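Local coordinates for protein tannase (Lactobacillus plantarum, PDB 3WA7) that probably hydrolyses the galloyl ester bonds of tannins, as a tannase with an alpha/beta-hydrolase fold, at residues 262-274 against 281-293. Numbering follows the deposited sequence. Where two conformers were deposited one is given.
Sequences KAQFSTYLNQLQL and HLTLNEAGMGSFR. With SO4 (sulfate ion), chain B.
Leu-269 lays CD2 squarely over the centre of the Phe-292 ring, a CH-pi contact 3.8 Å from the centroid and 5° off the ring normal. With CG anti to the backbone N (chi1 -172°), the branch is directed at this ring, and CD1 also touches Phe-292 CB. Leu-284 crosses Leu-269 at about a right angle and brings CD1 within 3.6 Å of Phe-265 CD2. Beside this apolar patch, Asn-270 grips the backbone of Leu-284 twice: OD1 accepts from Leu-284 N (2.8 Å) on a lone pair, and ND2 donates to Leu-284 O (3.0 Å) almost in its own amide plane. Cut back to an alanine, the side chain would lose both amide groups, probably leaving Leu-284 N and O without these mates. In the conformer given, Ser-266 OG donates to Asn-285 O (2.7 Å), which Gly-288 N, closing a type I turn, reaches from the opposite face. At the other end Leu-282 N bonds to Leu-274 O (2.8 Å), and a water joins Leu-269 O, Leu-274 N and Leu-282 O. The contact joins the C-terminal part of helix 252-271 and the residues after it to the loop and first turn of helix 291-309, with Phe-265 packing on helix 209-220 and, like Phe-292, on helix 425-436.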
ATOM      1  N   LYS A 262      -8.613 -16.572  15.141  1.00  6.93           N
ATOM      2  CA  LYS A 262      -7.338 -16.450  15.841  1.00  7.70           C
ATOM      3  C   LYS A 262      -6.616 -17.792  15.872  1.00  7.50           C
ATOM      4  O   LYS A 262      -5.416 -17.871  15.610  1.00  7.05           O
ATOM      5  CB  LYS A 262      -7.555 -15.951  17.271  1.00  8.00           C
ATOM      6  CG  LYS A 262      -6.315 -16.059  18.154  1.00  9.76           C
ATOM      7  CD  LYS A 262      -6.477 -15.274  19.451  1.00 12.05           C
ATOM      8  CE  LYS A 262      -5.232 -15.400  20.318  0.60 14.31           C
ATOM      9  NZ  LYS A 262      -5.350 -16.942  20.909  0.40 14.96           N
ATOM     10  N   ALA A 263      -7.353 -18.848  16.197  1.00  5.87           N
ATOM     11  CA  ALA A 263      -6.770 -20.183  16.259  1.00  7.08           C
ATOM     12  C   ALA A 263      -6.189 -20.587  14.907  1.00  6.36           C
ATOM     13  O   ALA A 263      -5.090 -21.136  14.832  1.00  8.17           O
ATOM     14  CB  ALA A 263      -7.829 -21.193  16.692  1.00  8.08           C
ATOM     15  N   GLN A 264      -6.927 -20.316  13.838  1.00  7.02           N
ATOM     16  CA  GLN A 264      -6.453 -20.682  12.514  1.00  8.04           C
ATOM     17  C   GLN A 264      -5.241 -19.869  12.061  1.00  7.34           C
ATOM     18  O   GLN A 264      -4.456 -20.331  11.232  1.00  8.49           O
ATOM     19  CB  GLN A 264      -7.595 -20.589  11.501  1.00 10.48           C
ATOM     20  CG  GLN A 264      -8.603 -21.732  11.628  1.00 14.30           C
ATOM     21  CD  GLN A 264      -7.937 -23.103  11.630  1.00 17.44           C
ATOM     22  OE1 GLN A 264      -7.546 -23.623  12.680  1.00 19.50           O
ATOM     23  NE2 GLN A 264      -7.792 -23.688  10.448  1.00 21.52           N
ATOM     24  N   PHE A 265      -5.069 -18.670  12.610  1.00  6.74           N
ATOM     25  CA  PHE A 265      -3.913 -17.868  12.233  1.00  6.32           C
ATOM     26  C   PHE A 265      -2.620 -18.583  12.632  1.00  6.66           C
ATOM     27  O   PHE A 265      -1.604 -18.453  11.953  1.00  8.28           O
ATOM     28  CB  PHE A 265      -3.944 -16.487  12.899  1.00  5.00           C
ATOM     29  CG  PHE A 265      -2.821 -15.583  12.462  1.00  4.67           C
ATOM     30  CD1 PHE A 265      -2.740 -15.144  11.143  1.00  6.08           C
ATOM     31  CD2 PHE A 265      -1.839 -15.179  13.365  1.00  6.67           C
ATOM     32  CE1 PHE A 265      -1.700 -14.316  10.726  1.00  6.08           C
ATOM     33  CE2 PHE A 265      -0.791 -14.351  12.961  1.00  6.65           C
ATOM     34  CZ  PHE A 265      -0.724 -13.918  11.632  1.00  8.17           C
ATOM     35  N   SER A 266      -2.646 -19.332  13.734  1.00  6.51           N
ATOM     36  CA  SER A 266      -1.436 -20.042  14.158  1.00  6.59           C
ATOM     37  C   SER A 266      -0.995 -21.013  13.072  1.00  5.43           C
ATOM     38  O   SER A 266       0.187 -21.114  12.755  1.00  6.64           O
ATOM     39  CB  SER A 266      -1.669 -20.806  15.468  1.00  7.77           C
ATOM     40  OG  SER A 266      -1.900 -19.917  16.546  0.55  7.37           O
ATOM     41  N   THR A 267      -1.954 -21.724  12.494  1.00  6.96           N
ATOM     42  CA  THR A 267      -1.637 -22.678  11.445  1.00  6.72           C
ATOM     43  C   THR A 267      -1.100 -21.968  10.210  1.00  7.66           C
ATOM     44  O   THR A 267      -0.106 -22.391   9.622  1.00  7.03           O
ATOM     45  CB  THR A 267      -2.874 -23.504  11.074  1.00  7.81           C
ATOM     46  OG1 THR A 267      -3.311 -24.222  12.234  1.00  8.89           O
ATOM     47  CG2 THR A 267      -2.549 -24.495   9.962  1.00 10.20           C
ATOM     48  N   TYR A 268      -1.766 -20.890   9.818  1.00  6.98           N
ATOM     49  CA  TYR A 268      -1.336 -20.115   8.663  1.00  6.72           C
ATOM     50  C   TYR A 268       0.075 -19.570   8.888  1.00  6.93           C
ATOM     51  O   TYR A 268       0.966 -19.739   8.053  1.00  7.53           O
ATOM     52  CB  TYR A 268      -2.291 -18.944   8.419  1.00  5.90           C
ATOM     53  CG  TYR A 268      -1.744 -17.952   7.417  1.00  6.38           C
ATOM     54  CD1 TYR A 268      -1.565 -18.307   6.081  1.00  7.43           C
ATOM     55  CD2 TYR A 268      -1.346 -16.676   7.820  1.00  5.69           C
ATOM     56  CE1 TYR A 268      -0.999 -17.415   5.168  1.00  8.10           C
ATOM     57  CE2 TYR A 268      -0.780 -15.781   6.918  1.00  6.03           C
ATOM     58  CZ  TYR A 268      -0.610 -16.156   5.594  1.00  8.81           C
ATOM     59  OH  TYR A 268      -0.050 -15.268   4.700  1.00  6.87           O
ATOM     60  N   LEU A 269       0.270 -18.906  10.020  1.00  6.44           N
ATOM     61  CA  LEU A 269       1.570 -18.328  10.337  1.00  7.88           C
ATOM     62  C   LEU A 269       2.666 -19.392  10.342  1.00  6.82           C
ATOM     63  O   LEU A 269       3.710 -19.226   9.706  1.00  6.97           O
ATOM     64  CB  LEU A 269       1.505 -17.611  11.694  1.00  5.01           C
ATOM     65  CG  LEU A 269       2.689 -16.759  12.181  1.00  6.10           C
ATOM     66  CD1 LEU A 269       3.798 -17.647  12.729  1.00  8.22           C
ATOM     67  CD2 LEU A 269       3.190 -15.873  11.044  1.00  9.13           C
ATOM     68  N   ASN A 270       2.431 -20.496  11.041  1.00  7.28           N
ATOM     69  CA  ASN A 270       3.435 -21.549  11.109  1.00  7.03           C
ATOM     70  C   ASN A 270       3.814 -22.131   9.750  1.00  7.68           C
ATOM     71  O   ASN A 270       4.987 -22.404   9.496  1.00  8.75           O
ATOM     72  CB  ASN A 270       2.967 -22.680  12.030  1.00  7.36           C
ATOM     73  CG  ASN A 270       2.900 -22.255  13.482  1.00  6.12           C
ATOM     74  OD1 ASN A 270       3.449 -21.220  13.862  1.00  7.80           O
ATOM     75  ND2 ASN A 270       2.236 -23.061  14.309  1.00  5.95           N
ATOM     76  N   GLN A 271       2.834 -22.319   8.873  1.00  8.67           N
ATOM     77  CA  GLN A 271       3.129 -22.905   7.569  1.00  9.68           C
ATOM     78  C   GLN A 271       3.881 -21.978   6.619  1.00  9.74           C
ATOM     79  O   GLN A 271       4.372 -22.421   5.583  1.00 11.53           O
ATOM     80  CB  GLN A 271       1.844 -23.436   6.916  1.00 11.02           C
ATOM     81  CG  GLN A 271       0.768 -22.406   6.637  1.00 16.00           C
ATOM     82  CD  GLN A 271       0.926 -21.749   5.282  1.00 19.18           C
ATOM     83  OE1 GLN A 271       0.998 -22.429   4.253  1.00 23.37           O
ATOM     84  NE2 GLN A 271       0.971 -20.426   5.269  1.00 16.92           N
ATOM     85  N   LEU A 272       3.990 -20.699   6.971  1.00  9.42           N
ATOM     86  CA  LEU A 272       4.724 -19.749   6.133  1.00  8.54           C
ATOM     87  C   LEU A 272       6.220 -20.025   6.234  1.00  9.91           C
ATOM     88  O   LEU A 272       6.994 -19.666   5.348  1.00 10.11           O
ATOM     89  CB  LEU A 272       4.463 -18.305   6.575  1.00  8.70           C
ATOM     90  CG  LEU A 272       3.104 -17.680   6.243  1.00  8.28           C
ATOM     91  CD1 LEU A 272       3.053 -16.264   6.806  1.00  8.93           C
ATOM     92  CD2 LEU A 272       2.896 -17.658   4.734  1.00  8.40           C
ATOM     93  N   GLN A 273       6.619 -20.657   7.331  1.00  9.64           N
ATOM     94  CA  GLN A 273       8.017 -20.973   7.560  1.00 12.67           C
ATOM     95  C   GLN A 273       8.891 -19.722   7.563  1.00 11.99           C
ATOM     96  O   GLN A 273       9.972 -19.717   6.974  1.00 11.66           O
ATOM     97  CB  GLN A 273       8.526 -21.952   6.494  1.00 16.81           C
ATOM     98  CG  GLN A 273       7.798 -23.287   6.474  1.00 24.03           C
ATOM     99  CD  GLN A 273       7.781 -23.960   7.831  1.00 27.65           C
ATOM    100  OE1 GLN A 273       8.820 -24.108   8.474  1.00 32.11           O
ATOM    101  NE2 GLN A 273       6.599 -24.377   8.271  1.00 31.07           N
ATOM    102  N   LEU A 274       8.415 -18.658   8.207  1.00 10.27           N
ATOM    103  CA  LEU A 274       9.199 -17.432   8.303  1.00 11.01           C
ATOM    104  C   LEU A 274      10.382 -17.820   9.172  1.00 10.48           C
ATOM    105  O   LEU A 274      10.229 -18.599  10.108  1.00 11.79           O
ATOM    106  CB  LEU A 274       8.400 -16.320   8.985  1.00 12.69           C
ATOM    107  CG  LEU A 274       7.107 -15.862   8.310  1.00 13.17           C
ATOM    108  CD1 LEU A 274       6.471 -14.757   9.143  1.00 14.21           C
ATOM    109  CD2 LEU A 274       7.403 -15.365   6.904  1.00 14.44           C
ATOM    110  N   HIS A 281      12.716 -21.267  12.645  1.00 14.67           N
ATOM    111  CA  HIS A 281      11.352 -21.011  12.191  1.00 14.70           C
ATOM    112  C   HIS A 281      10.507 -20.301  13.245  1.00 12.38           C
ATOM    113  O   HIS A 281      10.429 -20.742  14.393  1.00 12.26           O
ATOM    114  CB  HIS A 281      10.672 -22.328  11.803  1.00 17.80           C
ATOM    115  CG  HIS A 281      11.306 -23.015  10.634  1.00 23.04           C
ATOM    116  ND1 HIS A 281      10.979 -24.301  10.259  1.00 25.66           N
ATOM    117  CD2 HIS A 281      12.237 -22.590   9.747  1.00 25.29           C
ATOM    118  CE1 HIS A 281      11.681 -24.638   9.192  1.00 26.81           C
ATOM    119  NE2 HIS A 281      12.452 -23.618   8.861  1.00 27.42           N
ATOM    120  N   LEU A 282       9.877 -19.198  12.851  1.00 10.18           N
ATOM    121  CA  LEU A 282       9.023 -18.439  13.763  1.00  8.23           C
ATOM    122  C   LEU A 282       7.660 -19.112  13.815  1.00  8.27           C
ATOM    123  O   LEU A 282       7.118 -19.508  12.779  1.00  8.54           O
ATOM    124  CB  LEU A 282       8.866 -16.995  13.279  1.00  7.70           C
ATOM    125  CG  LEU A 282      10.147 -16.158  13.271  1.00  8.39           C
ATOM    126  CD1 LEU A 282       9.847 -14.775  12.712  1.00  9.84           C
ATOM    127  CD2 LEU A 282      10.699 -16.052  14.686  1.00  8.42           C
ATOM    128  N   THR A 283       7.099 -19.235  15.014  1.00  8.02           N
ATOM    129  CA  THR A 283       5.809 -19.900  15.166  1.00  7.37           C
ATOM    130  C   THR A 283       4.898 -19.290  16.224  1.00  7.94           C
ATOM    131  O   THR A 283       5.270 -18.362  16.948  1.00  5.44           O
ATOM    132  CB  THR A 283       5.997 -21.387  15.555  1.00  9.58           C
ATOM    133  OG1 THR A 283       6.677 -21.458  16.813  1.00 10.12           O
ATOM    134  CG2 THR A 283       6.811 -22.135  14.505  1.00  9.50           C
ATOM    135  N   LEU A 284       3.690 -19.835  16.290  1.00  7.14           N
ATOM    136  CA  LEU A 284       2.685 -19.439  17.264  1.00  8.62           C
ATOM    137  C   LEU A 284       2.061 -20.734  17.753  1.00 10.65           C
ATOM    138  O   LEU A 284       1.893 -21.675  16.974  1.00 10.51           O
ATOM    139  CB  LEU A 284       1.597 -18.578  16.623  1.00  7.99           C
ATOM    140  CG  LEU A 284       1.955 -17.138  16.253  1.00  7.95           C
ATOM    141  CD1 LEU A 284       0.761 -16.483  15.564  1.00  9.64           C
ATOM    142  CD2 LEU A 284       2.349 -16.365  17.506  1.00  5.54           C
ATOM    143  N   ASN A 285       1.728 -20.804  19.035  1.00 11.59           N
ATOM    144  CA  ASN A 285       1.106 -22.019  19.534  1.00 14.46           C
ATOM    145  C   ASN A 285      -0.399 -21.873  19.409  1.00 16.40           C
ATOM    146  O   ASN A 285      -0.896 -20.887  18.861  1.00 15.06           O
ATOM    147  CB  ASN A 285       1.491 -22.299  20.994  1.00 13.92           C
ATOM    148  CG  ASN A 285       1.003 -21.230  21.949  1.00 14.20           C
ATOM    149  OD1 ASN A 285       0.051 -20.503  21.660  1.00 12.94           O
ATOM    150  ND2 ASN A 285       1.642 -21.147  23.110  1.00 15.44           N
ATOM    151  N   GLU A 286      -1.124 -22.856  19.924  1.00 19.63           N
ATOM    152  CA  GLU A 286      -2.574 -22.849  19.851  1.00 21.98           C
ATOM    153  C   GLU A 286      -3.234 -21.632  20.501  1.00 21.32           C
ATOM    154  O   GLU A 286      -4.353 -21.272  20.142  1.00 23.92           O
ATOM    155  CB  GLU A 286      -3.115 -24.155  20.456  1.00 22.34           C
ATOM    156  CG  GLU A 286      -4.625 -24.222  20.586  0.50 25.73           C
ATOM    157  CD  GLU A 286      -5.122 -23.718  21.929  0.50 27.76           C
ATOM    158  OE1 GLU A 286      -6.352 -23.729  22.150  0.50 29.18           O
ATOM    159  OE2 GLU A 286      -4.286 -23.318  22.766  0.50 29.98           O
ATOM    160  N   ALA A 287      -2.540 -20.983  21.431  1.00 18.56           N
ATOM    161  CA  ALA A 287      -3.100 -19.821  22.123  1.00 16.27           C
ATOM    162  C   ALA A 287      -2.670 -18.464  21.561  1.00 14.90           C
ATOM    163  O   ALA A 287      -3.003 -17.422  22.124  1.00 15.31           O
ATOM    164  CB  ALA A 287      -2.758 -19.897  23.609  1.00 16.25           C
ATOM    165  N   GLY A 288      -1.935 -18.470  20.455  1.00 12.73           N
ATOM    166  CA  GLY A 288      -1.499 -17.215  19.868  1.00 10.09           C
ATOM    167  C   GLY A 288      -0.240 -16.659  20.509  1.00  8.45           C
ATOM    168  O   GLY A 288       0.110 -15.496  20.307  1.00  6.97           O
HETATM  169  N   MSE A 289       0.438 -17.494  21.291  1.00  7.74           N
HETATM  170  CA  MSE A 289       1.678 -17.099  21.960  1.00  8.16           C
HETATM  171  C   MSE A 289       2.839 -17.746  21.214  1.00  8.15           C
HETATM  172  O   MSE A 289       2.641 -18.688  20.447  1.00  9.56           O
HETATM  173  CB  MSE A 289       1.693 -17.597  23.409  1.00  9.99           C
HETATM  174  CG  MSE A 289       0.471 -17.232  24.233  1.00 12.36           C
HETATM  175 SE   MSE A 289       0.203 -15.330  24.398  1.00 22.85          SE
HETATM  176  CE  MSE A 289       1.694 -14.899  25.541  1.00 19.46           C
ATOM    177  N   GLY A 290       4.051 -17.249  21.432  1.00  8.60           N
ATOM    178  CA  GLY A 290       5.187 -17.853  20.761  1.00  8.75           C
ATOM    179  C   GLY A 290       6.219 -16.898  20.203  1.00  7.45           C
ATOM    180  O   GLY A 290       6.127 -15.681  20.374  1.00  7.17           O
ATOM    181  N   SER A 291       7.205 -17.460  19.513  1.00  6.46           N
ATOM    182  CA  SER A 291       8.282 -16.662  18.949  1.00  6.88           C
ATOM    183  C   SER A 291       7.811 -15.549  18.021  1.00  8.26           C
ATOM    184  O   SER A 291       8.385 -14.459  18.025  1.00  9.53           O
ATOM    185  CB  SER A 291       9.288 -17.568  18.232  1.00  8.29           C
ATOM    186  OG  SER A 291       8.651 -18.430  17.311  1.00  7.64           O
ATOM    187  N   PHE A 292       6.769 -15.799  17.231  1.00  6.73           N
ATOM    188  CA  PHE A 292       6.286 -14.751  16.340  1.00  6.19           C
ATOM    189  C   PHE A 292       5.650 -13.620  17.140  1.00  4.54           C
ATOM    190  O   PHE A 292       5.821 -12.447  16.807  1.00  5.41           O
ATOM    191  CB  PHE A 292       5.261 -15.280  15.337  1.00  6.02           C
ATOM    192  CG  PHE A 292       4.803 -14.239  14.354  1.00  6.74           C
ATOM    193  CD1 PHE A 292       5.640 -13.826  13.317  1.00  3.71           C
ATOM    194  CD2 PHE A 292       3.563 -13.630  14.495  1.00  5.50           C
ATOM    195  CE1 PHE A 292       5.244 -12.819  12.438  1.00  4.54           C
ATOM    196  CE2 PHE A 292       3.158 -12.621  13.619  1.00  7.08           C
ATOM    197  CZ  PHE A 292       3.998 -12.215  12.592  1.00  5.00           C
ATOM    198  N   ARG A 293       4.908 -13.965  18.186  1.00  4.23           N
ATOM    199  CA  ARG A 293       4.280 -12.937  19.010  1.00  4.78           C
ATOM    200  C   ARG A 293       5.374 -12.064  19.628  1.00  5.73           C
ATOM    201  O   ARG A 293       5.222 -10.844  19.742  1.00  6.96           O
ATOM    202  CB  ARG A 293       3.439 -13.568  20.119  1.00  5.84           C
ATOM    203  CG  ARG A 293       2.695 -12.542  20.963  1.00  8.01           C
ATOM    204  CD  ARG A 293       1.935 -13.191  22.108  1.00 11.00           C
ATOM    205  NE  ARG A 293       1.143 -12.226  22.872  1.00 10.87           N
ATOM    206  CZ  ARG A 293      -0.083 -11.830  22.547  1.00 12.08           C
ATOM    207  NH1 ARG A 293      -0.679 -12.318  21.467  1.00 14.18           N
ATOM    208  NH2 ARG A 293      -0.719 -10.945  23.307  1.00 12.91           N
TER
HETATM  209  S   SO4 B 501       1.787 -10.423  26.151  1.00 13.36           S
HETATM  210  O1  SO4 B 501       2.799  -9.353  26.082  1.00 14.72           O
HETATM  211  O2  SO4 B 501       0.472  -9.915  25.727  1.00 11.17           O
HETATM  212  O3  SO4 B 501       2.188 -11.539  25.276  1.00 14.36           O
HETATM  213  O4  SO4 B 501       1.690 -10.909  27.542  1.00 17.84           O
HETATM  214  O   HOH W   1       6.459 -18.853  10.250  1.00 11.85           O
HETATM  215  O   HOH W   2       7.237 -22.031  11.002  1.00 12.91           O